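Local coordinates for protein agglutinin (Rhizoctonia solani, PDB 4G9M) that probably binds carbohydrate as a fungal lectin of the ricin-type beta-trefoil family and assembles as a domain-swapped dimer, at residues B[20-25]-B[33-38]; B[79-84]-B[122-127]; B[99-104]-B[137-142]. All coordinates share one frame; numbering follows the deposited sequence.

Contact 1: B[20-25]-B[33-38]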
loop_
_atom_site.group_PDB
_atom_site.type_symbol
_atom_site.label_atom_id
_atom_site.label_comp_id
_atom_site.label_asym_id
_atom_site.label_seq_id
_atom_site.Cartn_x
_atom_site.Cartn_y
_atom_site.Cartn_z
ATOM N N VAL B 20 -4.251 -19.726 -2.948
ATOM C CA VAL B 20 -3.879 -18.612 -3.821
ATOM C C VAL B 20 -5.021 -18.135 -4.724
ATOM O O VAL B 20 -5.967 -18.877 -5.001
ATOM C CB VAL B 20 -2.628 -18.943 -4.678
ATOM C CG1 VAL B 20 -1.482 -19.399 -3.775
ATOM C CG2 VAL B 20 -2.950 -20.000 -5.737
ATOM N N LEU B 21 -4.901 -16.897 -5.193
ATOM C CA LEU B 21 -5.881 -16.306 -6.109
ATOM C C LEU B 21 -5.833 -17.033 -7.463
ATOM O O LEU B 21 -4.762 -17.177 -8.080
ATOM C CB LEU B 21 -5.586 -14.812 -6.280
ATOM C CG LEU B 21 -6.726 -13.966 -6.836
ATOM C CD1 LEU B 21 -7.865 -13.843 -5.821
ATOM C CD2 LEU B 21 -6.149 -12.590 -7.217
ATOM N N ASP B 22 -7.001 -17.495 -7.900
ATOM C CA ASP B 22 -7.125 -18.470 -8.984
ATOM C C ASP B 22 -8.282 -18.075 -9.893
ATOM O O ASP B 22 -9.389 -17.857 -9.427
ATOM C CB ASP B 22 -7.377 -19.854 -8.356
ATOM C CG ASP B 22 -7.518 -20.979 -9.381
ATOM O OD1 ASP B 22 -8.527 -21.011 -10.117
ATOM O OD2 ASP B 22 -6.647 -21.877 -9.409
ATOM N N LEU B 23 -8.026 -17.962 -11.191
ATOM C CA LEU B 23 -9.092 -17.729 -12.149
ATOM C C LEU B 23 -9.620 -19.065 -12.651
ATOM O O LEU B 23 -8.864 -19.873 -13.175
ATOM C CB LEU B 23 -8.588 -16.872 -13.319
ATOM C CG LEU B 23 -9.613 -16.557 -14.411
ATOM C CD1 LEU B 23 -10.762 -15.714 -13.876
ATOM C CD2 LEU B 23 -8.937 -15.835 -15.555
ATOM N N TRP B 24 -10.923 -19.285 -12.471
ATOM C CA TRP B 24 -11.606 -20.542 -12.802
ATOM C C TRP B 24 -11.303 -21.024 -14.222
ATOM O O TRP B 24 -11.630 -20.349 -15.200
ATOM C CB TRP B 24 -13.110 -20.333 -12.587
ATOM C CG TRP B 24 -14.042 -21.400 -13.076
ATOM C CD1 TRP B 24 -14.567 -21.516 -14.329
ATOM C CD2 TRP B 24 -14.625 -22.453 -12.298
ATOM N NE1 TRP B 24 -15.415 -22.594 -14.389
ATOM C CE2 TRP B 24 -15.468 -23.187 -13.156
ATOM C CE3 TRP B 24 -14.504 -22.855 -10.966
ATOM C CZ2 TRP B 24 -16.184 -24.302 -12.726
ATOM C CZ3 TRP B 24 -15.217 -23.961 -10.541
ATOM C CH2 TRP B 24 -16.047 -24.671 -11.419
ATOM N N ARG B 25 -10.638 -22.178 -14.312
ATOM C CA ARG B 25 -10.237 -22.798 -15.581
ATOM C C ARG B 25 -9.340 -21.919 -16.471
ATOM O O ARG B 25 -9.071 -22.262 -17.624
ATOM C CB ARG B 25 -11.462 -23.303 -16.361
ATOM C CG ARG B 25 -12.213 -24.446 -15.680
ATOM C CD ARG B 25 -13.065 -25.231 -16.673
ATOM N NE ARG B 25 -14.191 -24.464 -17.201
ATOM C CZ ARG B 25 -15.456 -24.638 -16.827
ATOM N NH1 ARG B 25 -15.757 -25.557 -15.919
ATOM N NH2 ARG B 25 -16.422 -23.897 -17.361
ATOM N N ALA B 33 -15.386 -16.829 -12.588
ATOM C CA ALA B 33 -15.125 -16.778 -11.153
ATOM C C ALA B 33 -13.646 -16.689 -10.810
ATOM O O ALA B 33 -12.841 -17.434 -11.351
ATOM C CB ALA B 33 -15.715 -18.009 -10.483
ATOM N N ILE B 34 -13.305 -15.781 -9.903
ATOM C CA ILE B 34 -11.996 -15.790 -9.258
ATOM C C ILE B 34 -12.199 -16.343 -7.835
ATOM O O ILE B 34 -13.208 -16.065 -7.191
ATOM C CB ILE B 34 -11.354 -14.379 -9.279
ATOM C CG1 ILE B 34 -11.050 -13.983 -10.728
ATOM C CG2 ILE B 34 -10.077 -14.357 -8.464
ATOM C CD1 ILE B 34 -10.450 -12.594 -10.895
ATOM N N GLN B 35 -11.256 -17.153 -7.365
ATOM C CA GLN B 35 -11.510 -17.999 -6.201
ATOM C C GLN B 35 -10.203 -18.336 -5.507
ATOM O O GLN B 35 -9.123 -18.015 -6.007
ATOM C CB GLN B 35 -12.189 -19.299 -6.661
ATOM C CG GLN B 35 -11.256 -20.210 -7.445
ATOM C CD GLN B 35 -11.991 -21.252 -8.251
ATOM O OE1 GLN B 35 -13.188 -21.488 -8.046
ATOM N NE2 GLN B 35 -11.281 -21.886 -9.179
ATOM N N GLY B 36 -10.292 -18.995 -4.353
ATOM C CA GLY B 36 -9.098 -19.504 -3.701
ATOM C C GLY B 36 -8.846 -20.937 -4.126
ATOM O O GLY B 36 -9.795 -21.700 -4.310
ATOM N N TYR B 37 -7.581 -21.308 -4.311
ATOM C CA TYR B 37 -7.255 -22.668 -4.736
ATOM C C TYR B 37 -5.832 -23.038 -4.293
ATOM O O TYR B 37 -4.972 -22.168 -4.167
ATOM C CB TYR B 37 -7.395 -22.774 -6.261
ATOM C CG TYR B 37 -7.677 -24.176 -6.805
ATOM C CD1 TYR B 37 -6.666 -25.115 -6.917
ATOM C CD2 TYR B 37 -8.955 -24.540 -7.214
ATOM C CE1 TYR B 37 -6.910 -26.385 -7.417
ATOM C CE2 TYR B 37 -9.214 -25.816 -7.714
ATOM C CZ TYR B 37 -8.183 -26.730 -7.811
ATOM O OH TYR B 37 -8.404 -28.001 -8.312
ATOM N N LYS B 38 -5.586 -24.316 -4.027
ATOM C CA LYS B 38 -4.240 -24.757 -3.666
ATOM C C LYS B 38 -3.265 -24.407 -4.782
ATOM O O LYS B 38 -3.570 -24.594 -5.960
ATOM C CB LYS B 38 -4.213 -26.261 -3.399
ATOM C CG LYS B 38 -2.846 -26.801 -3.017
ATOM C CD LYS B 38 -2.910 -28.295 -2.735
ATOM C CE LYS B 38 -1.516 -28.888 -2.545
ATOM N NZ LYS B 38 -1.559 -30.275 -1.985
#
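Asp22 and Gln35 stand side by side on one face of a two-stranded antiparallel hairpin, strands 20-23 and 33-37, in a ricin-type beta-trefoil lectin. Both side chains rise in the same direction, and their ends are joined by a hydrogen bond from Gln35 NE2 to Asp22 OD1 of 3.0 Å. The bond is fairly straight at the hydrogen, but the amide reaches OD1 from above the carboxylate plane, and the two planes are turned 45° apart. Gln35 gets there with CG set between its own backbone N and carbonyl carbon (chi1 70°) and an extended chain beyond. The other carboxylate oxygen, OD2, is bonded to Gln45 NE2 beyond the hairpin, so two glutamine amides hold this buried group. Tyr37 also runs alongside Asp22, pointing the same way, its CB 3.4 Å from Asp22 OD2.

The backbone ladder beneath fixes this register: Asp22 pairs with Gln35 and Val20 with Tyr37 as hydrogen-bonded pairs, and Trp24 N continues the series to Ala33 O at 2.9 Å. Leu21, Leu23 and Ile34 occupy the reverse face. There Ile34 sends one branch to each leucine, CG2 to Leu21 CD1 at a tight 3.5 Å and CG1 to Leu23 CD1 at 3.6 Å, while Trp47 from strand 47-51 touches Leu23 and Ile34. That face is apolar, while the face with Asp22 and Gln35 mixes polar groups with Val20 and Tyr37. On the latter, Gln35 OE1 lies in the plane of the Trp24 indole, at its edge, 3.5 Å from Trp24 CE3.

Contact 2: B[79-84]-B[122-127]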
loop_
_atom_site.group_PDB
_atom_site.type_symbol
_atom_site.label_atom_id
_atom_site.label_comp_id
_atom_site.label_asym_id
_atom_site.label_seq_id
_atom_site.Cartn_x
_atom_site.Cartn_y
_atom_site.Cartn_z
ATOM N N VAL B 79 -20.304 -9.246 -3.477
ATOM C CA VAL B 79 -20.289 -9.310 -4.928
ATOM C C VAL B 79 -19.056 -10.091 -5.385
ATOM O O VAL B 79 -17.966 -9.892 -4.858
ATOM C CB VAL B 79 -20.327 -7.886 -5.565
ATOM C CG1 VAL B 79 -20.054 -7.933 -7.060
ATOM C CG2 VAL B 79 -21.692 -7.225 -5.307
ATOM N N ASN B 80 -19.232 -10.996 -6.344
ATOM C CA ASN B 80 -18.129 -11.806 -6.843
ATOM C C ASN B 80 -17.010 -11.019 -7.523
ATOM O O ASN B 80 -17.253 -10.147 -8.361
ATOM C CB ASN B 80 -18.639 -12.876 -7.818
ATOM C CG ASN B 80 -19.372 -14.005 -7.123
ATOM O OD1 ASN B 80 -18.809 -15.073 -6.887
ATOM N ND2 ASN B 80 -20.638 -13.777 -6.796
ATOM N N VAL B 81 -15.776 -11.357 -7.169
ATOM C CA VAL B 81 -14.618 -10.946 -7.948
ATOM C C VAL B 81 -14.495 -11.920 -9.118
ATOM O O VAL B 81 -14.542 -13.131 -8.928
ATOM C CB VAL B 81 -13.346 -10.970 -7.093
ATOM C CG1 VAL B 81 -12.139 -10.576 -7.915
ATOM C CG2 VAL B 81 -13.518 -10.029 -5.899
ATOM N N VAL B 82 -14.364 -11.389 -10.328
ATOM C CA VAL B 82 -14.398 -12.216 -11.531
ATOM C C VAL B 82 -13.410 -11.712 -12.571
ATOM O O VAL B 82 -12.950 -10.562 -12.503
ATOM C CB VAL B 82 -15.799 -12.218 -12.184
ATOM C CG1 VAL B 82 -16.854 -12.819 -11.237
ATOM C CG2 VAL B 82 -16.195 -10.806 -12.654
ATOM N N GLY B 83 -13.078 -12.575 -13.530
ATOM C CA GLY B 83 -12.258 -12.170 -14.661
ATOM C C GLY B 83 -13.083 -11.342 -15.628
ATOM O O GLY B 83 -14.211 -11.707 -15.960
ATOM N N SER B 84 -12.525 -10.228 -16.097
ATOM C CA SER B 84 -13.306 -9.277 -16.890
ATOM C C SER B 84 -12.422 -8.573 -17.905
ATOM O O SER B 84 -11.222 -8.413 -17.683
ATOM C CB SER B 84 -13.942 -8.227 -15.975
ATOM O OG SER B 84 -14.776 -7.327 -16.698
ATOM N N THR B 122 -13.317 -21.815 -3.070
ATOM C CA THR B 122 -13.908 -20.821 -2.184
ATOM C C THR B 122 -13.930 -19.478 -2.901
ATOM O O THR B 122 -12.909 -19.020 -3.394
ATOM C CB THR B 122 -13.114 -20.664 -0.881
ATOM O OG1 THR B 122 -13.166 -21.885 -0.135
ATOM C CG2 THR B 122 -13.699 -19.534 -0.033
ATOM N N PRO B 123 -15.103 -18.835 -2.958
ATOM C CA PRO B 123 -15.217 -17.582 -3.705
ATOM C C PRO B 123 -14.365 -16.462 -3.127
ATOM O O PRO B 123 -14.157 -16.411 -1.913
ATOM C CB PRO B 123 -16.708 -17.231 -3.573
ATOM C CG PRO B 123 -17.372 -18.543 -3.286
ATOM C CD PRO B 123 -16.403 -19.292 -2.437
ATOM N N VAL B 124 -13.850 -15.612 -4.009
ATOM C CA VAL B 124 -13.251 -14.347 -3.612
ATOM C C VAL B 124 -14.302 -13.297 -3.914
ATOM O O VAL B 124 -14.913 -13.315 -4.985
ATOM C CB VAL B 124 -11.964 -14.087 -4.387
ATOM C CG1 VAL B 124 -11.450 -12.686 -4.102
ATOM C CG2 VAL B 124 -10.942 -15.125 -4.006
ATOM N N ILE B 125 -14.532 -12.404 -2.956
ATOM C CA ILE B 125 -15.646 -11.468 -3.060
ATOM C C ILE B 125 -15.146 -10.075 -2.686
ATOM O O ILE B 125 -14.100 -9.946 -2.053
ATOM C CB ILE B 125 -16.793 -11.850 -2.095
ATOM C CG1 ILE B 125 -16.270 -12.019 -0.659
ATOM C CG2 ILE B 125 -17.489 -13.141 -2.551
ATOM C CD1 ILE B 125 -17.380 -12.175 0.404
ATOM N N TYR B 126 -15.877 -9.038 -3.089
ATOM C CA TYR B 126 -15.635 -7.698 -2.531
ATOM C C TYR B 126 -16.280 -7.671 -1.168
ATOM O O TYR B 126 -17.389 -8.193 -0.997
ATOM C CB TYR B 126 -16.214 -6.584 -3.431
ATOM C CG TYR B 126 -15.433 -6.496 -4.717
ATOM C CD1 TYR B 126 -14.221 -5.835 -4.765
ATOM C CD2 TYR B 126 -15.873 -7.139 -5.862
ATOM C CE1 TYR B 126 -13.463 -5.805 -5.942
ATOM C CE2 TYR B 126 -15.115 -7.106 -7.047
ATOM C CZ TYR B 126 -13.927 -6.447 -7.072
ATOM O OH TYR B 126 -13.167 -6.429 -8.239
ATOM N N TYR B 127 -15.609 -7.088 -0.182
ATOM C CA TYR B 127 -16.188 -7.074 1.167
ATOM C C TYR B 127 -15.577 -5.944 1.965
ATOM O O TYR B 127 -14.423 -5.585 1.757
ATOM C CB TYR B 127 -15.903 -8.395 1.872
ATOM C CG TYR B 127 -16.876 -8.870 2.948
ATOM C CD1 TYR B 127 -18.218 -9.156 2.657
ATOM C CD2 TYR B 127 -16.423 -9.135 4.235
ATOM C CE1 TYR B 127 -19.080 -9.650 3.634
ATOM C CE2 TYR B 127 -17.282 -9.635 5.218
ATOM C CZ TYR B 127 -18.607 -9.881 4.916
ATOM O OH TYR B 127 -19.435 -10.396 5.886
#
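Val79 O accepts the amide of Tyr126, and Val81 N donates to Val124 O; these two hydrogen bonds bridge the backbones around Asn80 and Ile125. Tyr126 N lies 2.9 Å from Val79 O. Val81 N lies 3.1 Å from Val124 O, and both bonds are nearly straight at the hydrogen. They differ at the acceptor: the Tyr126 amide approaches almost in line with the Val79 carbonyl, whereas the Val81 amide is tilted 28° from the carbonyl plane of Val124. Val79 O also receives a CA-H...O contact from Ile125, with CA 3.3 Å away. Outside the pair, Ile34 of strand 32-37 makes backbone bonds with both Val81 and Val124, and Asn80 with Ala72. With strands 81-84 and 122-127 running at 94° to each other, the pairing is confined to this one bridge.

Val81 then points its side chain at the crossing strand. Its CG2, anti to its own carbonyl carbon, sits over a face of the Tyr126 ring, 3.7 Å from the centroid and 20° off the normal, a CH-pi contact. The same methyl meets Val124 CG1 at 3.8 Å. Asn80 O lies near the plane of the tyrosine ring, at its edge, 3.9 Å from Tyr126 CE2. Tyr126 is a buried residue, and its OH is hydrogen-bonded to Gly70 O of strand 68-71.

The apolar contacts thus lie directly beside the single bridge of this trefoil-type fold, around Val81 and Tyr126. Tyr126 serves twice here, its backbone N bonding Val79 O and its ring face receiving the Val81 methyl; with its hydroxyl also held, the ring's movement should be restricted.

Contact 3: B[99-104]-B[137-142]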
loop_
_atom_site.group_PDB
_atom_site.type_symbol
_atom_site.label_atom_id
_atom_site.label_comp_id
_atom_site.label_asym_id
_atom_site.label_seq_id
_atom_site.Cartn_x
_atom_site.Cartn_y
_atom_site.Cartn_z
ATOM N N PHE B 99 -0.486 -7.658 2.023
ATOM C CA PHE B 99 -1.107 -6.437 1.537
ATOM C C PHE B 99 -2.616 -6.610 1.385
ATOM O O PHE B 99 -3.096 -7.674 0.990
ATOM C CB PHE B 99 -0.523 -6.066 0.158
ATOM C CG PHE B 99 0.952 -5.699 0.176
ATOM C CD1 PHE B 99 1.934 -6.675 0.091
ATOM C CD2 PHE B 99 1.340 -4.370 0.289
ATOM C CE1 PHE B 99 3.285 -6.334 0.108
ATOM C CE2 PHE B 99 2.687 -4.024 0.317
ATOM C CZ PHE B 99 3.654 -5.007 0.227
ATOM N N ALA B 100 -3.363 -5.550 1.677
ATOM C CA ALA B 100 -4.769 -5.492 1.299
ATOM C C ALA B 100 -4.867 -5.061 -0.154
ATOM O O ALA B 100 -4.046 -4.273 -0.639
ATOM C CB ALA B 100 -5.525 -4.511 2.185
ATOM N N ILE B 101 -5.860 -5.595 -0.860
ATOM C CA ILE B 101 -6.096 -5.210 -2.248
ATOM C C ILE B 101 -7.433 -4.501 -2.325
ATOM O O ILE B 101 -8.492 -5.134 -2.326
ATOM C CB ILE B 101 -6.071 -6.424 -3.189
ATOM C CG1 ILE B 101 -4.710 -7.123 -3.084
ATOM C CG2 ILE B 101 -6.342 -5.981 -4.621
ATOM C CD1 ILE B 101 -4.699 -8.475 -3.767
ATOM N N GLU B 102 -7.366 -3.174 -2.346
ATOM C CA GLU B 102 -8.530 -2.302 -2.186
ATOM C C GLU B 102 -9.079 -1.886 -3.536
ATOM O O GLU B 102 -8.315 -1.608 -4.450
ATOM C CB GLU B 102 -8.094 -1.005 -1.489
ATOM C CG GLU B 102 -8.586 -0.765 -0.096
ATOM C CD GLU B 102 -8.107 0.570 0.454
ATOM O OE1 GLU B 102 -7.757 1.464 -0.350
ATOM O OE2 GLU B 102 -8.075 0.725 1.686
ATOM N N ALA B 103 -10.400 -1.803 -3.671
ATOM C CA ALA B 103 -10.960 -1.197 -4.879
ATOM C C ALA B 103 -10.699 0.307 -4.859
ATOM O O ALA B 103 -11.161 1.011 -3.949
ATOM C CB ALA B 103 -12.470 -1.480 -4.962
ATOM N N ALA B 104 -9.980 0.808 -5.860
ATOM C CA ALA B 104 -9.500 2.190 -5.848
ATOM C C ALA B 104 -10.630 3.214 -5.820
ATOM O O ALA B 104 -10.492 4.281 -5.232
ATOM C CB ALA B 104 -8.597 2.445 -7.033
ATOM N N TRP B 137 -3.114 -10.481 1.506
ATOM C CA TRP B 137 -2.511 -11.355 0.507
ATOM C C TRP B 137 -1.002 -11.187 0.492
ATOM O O TRP B 137 -0.492 -10.064 0.540
ATOM C CB TRP B 137 -3.085 -11.031 -0.883
ATOM C CG TRP B 137 -4.608 -11.168 -0.936
ATOM C CD1 TRP B 137 -5.532 -10.220 -0.565
ATOM C CD2 TRP B 137 -5.357 -12.311 -1.363
ATOM N NE1 TRP B 137 -6.813 -10.713 -0.732
ATOM C CE2 TRP B 137 -6.729 -11.990 -1.227
ATOM C CE3 TRP B 137 -5.006 -13.580 -1.848
ATOM C CZ2 TRP B 137 -7.738 -12.886 -1.562
ATOM C CZ3 TRP B 137 -6.005 -14.466 -2.180
ATOM C CH2 TRP B 137 -7.363 -14.109 -2.047
ATOM N N LYS B 138 -0.291 -12.313 0.440
ATOM C CA LYS B 138 1.149 -12.292 0.255
ATOM C C LYS B 138 1.450 -12.127 -1.224
ATOM O O LYS B 138 0.982 -12.912 -2.046
ATOM C CB LYS B 138 1.802 -13.580 0.768
ATOM C CG LYS B 138 1.455 -13.947 2.210
ATOM C CD LYS B 138 1.962 -12.905 3.181
ATOM C CE LYS B 138 3.429 -12.611 2.940
ATOM N NZ LYS B 138 3.718 -11.171 3.132
ATOM N N PHE B 139 2.236 -11.107 -1.552
ATOM C CA PHE B 139 2.636 -10.864 -2.927
ATOM C C PHE B 139 3.938 -11.584 -3.222
ATOM O O PHE B 139 5.011 -11.114 -2.864
ATOM C CB PHE B 139 2.762 -9.362 -3.192
ATOM C CG PHE B 139 1.458 -8.713 -3.571
ATOM C CD1 PHE B 139 0.391 -8.691 -2.684
ATOM C CD2 PHE B 139 1.300 -8.126 -4.821
ATOM C CE1 PHE B 139 -0.813 -8.111 -3.033
ATOM C CE2 PHE B 139 0.088 -7.521 -5.170
ATOM C CZ PHE B 139 -0.960 -7.516 -4.274
ATOM N N ILE B 140 3.825 -12.741 -3.863
ATOM C CA ILE B 140 5.023 -13.518 -4.221
ATOM C C ILE B 140 5.489 -13.228 -5.645
ATOM O O ILE B 140 4.900 -13.711 -6.608
ATOM C CB ILE B 140 4.776 -15.037 -4.053
ATOM C CG1 ILE B 140 4.246 -15.341 -2.644
ATOM C CG2 ILE B 140 6.059 -15.816 -4.313
ATOM C CD1 ILE B 140 3.702 -16.740 -2.500
ATOM N N ASP B 141 6.555 -12.440 -5.760
ATOM C CA ASP B 141 7.120 -12.001 -7.037
ATOM C C ASP B 141 7.815 -13.138 -7.785
ATOM O O ASP B 141 8.683 -13.815 -7.231
ATOM C CB ASP B 141 8.133 -10.871 -6.759
ATOM C CG ASP B 141 8.545 -10.088 -8.006
ATOM O OD1 ASP B 141 7.775 -10.007 -8.989
ATOM O OD2 ASP B 141 9.645 -9.489 -7.969
ATOM N N GLU B 142 7.420 -13.349 -9.038
ATOM C CA GLU B 142 8.136 -14.262 -9.934
ATOM C C GLU B 142 9.332 -13.522 -10.520
ATOM O O GLU B 142 9.199 -12.407 -11.016
ATOM C CB GLU B 142 7.223 -14.735 -11.072
ATOM C CG GLU B 142 5.780 -14.997 -10.668
ATOM C CD GLU B 142 5.534 -16.409 -10.214
ATOM O OE1 GLU B 142 6.314 -17.291 -10.607
ATOM O OE2 GLU B 142 4.557 -16.638 -9.470
#
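Phe99 and Trp137 form a single antiparallel hydrogen-bonded pair, with CA atoms 5.2 Å apart, where strands 99-103 and 137-141 meet at 100°. Its two bonds are reciprocal: Phe99 N reaches Trp137 O at 2.8 Å, and Trp137 N reaches Phe99 O at 2.9 Å. In each, the donor is tilted well out of the acceptor's carbonyl plane. The strands diverge at once, and side chains fill the angle between them.

Ile101 and Phe139 both point toward the opposite strand. Ile101 CD1 lies over the five-membered ring of Trp137, 4.1 Å from its centroid, in a CH-pi contact; with CG1 anti to the carbonyl carbon (chi1 -59°) and the chain extended, the terminal methyl is what touches the indole. That methyl also meets Phe139 CZ at 3.9 Å. The Phe99 and Phe139 rings approach obliquely, with planes 73° apart, their CD1 atoms 3.8 Å from each other. Phe99 O lies in the indole plane at its edge, while Trp137 NE1 is engaged by Leu111 O.

Strand 90-94, antiparallel sheet partner of 99-103, borders this buried cluster, with Ile92 touching both phenylalanines, and on strand 8-14 Tyr10 meets Phe139 edge-to-face. Phe139 and Ile140 form an antiparallel ladder with a strand of the second subunit, and Ile3 of that subunit packs on Phe99, so strand 137-141 carries the sheet across the dimer interface.

Along the chain, contact 1 is complete before contacts 2 and 3 begin, whereas the segments of contacts 2 and 3 alternate. Contacts 1 and 2, with centres about 10 Å apart, share the curled sheet; Gly36 N to Thr122 O and Ile34 N to Val81 O are probable hydrogen bonds joining them. Contact 3 lies about 15 Å from the centres of both. Trp137 links it to them through CH2, which packs against Leu21 CD1 and Val124 CG2. Contact 1 is a local hairpin, and contacts 2 and 3 join segments more than 30 residues apart; the shared strand 32-37 brings the early hairpin against 81-84 and 122-128, and contact 3 extends the connection to the second subunit.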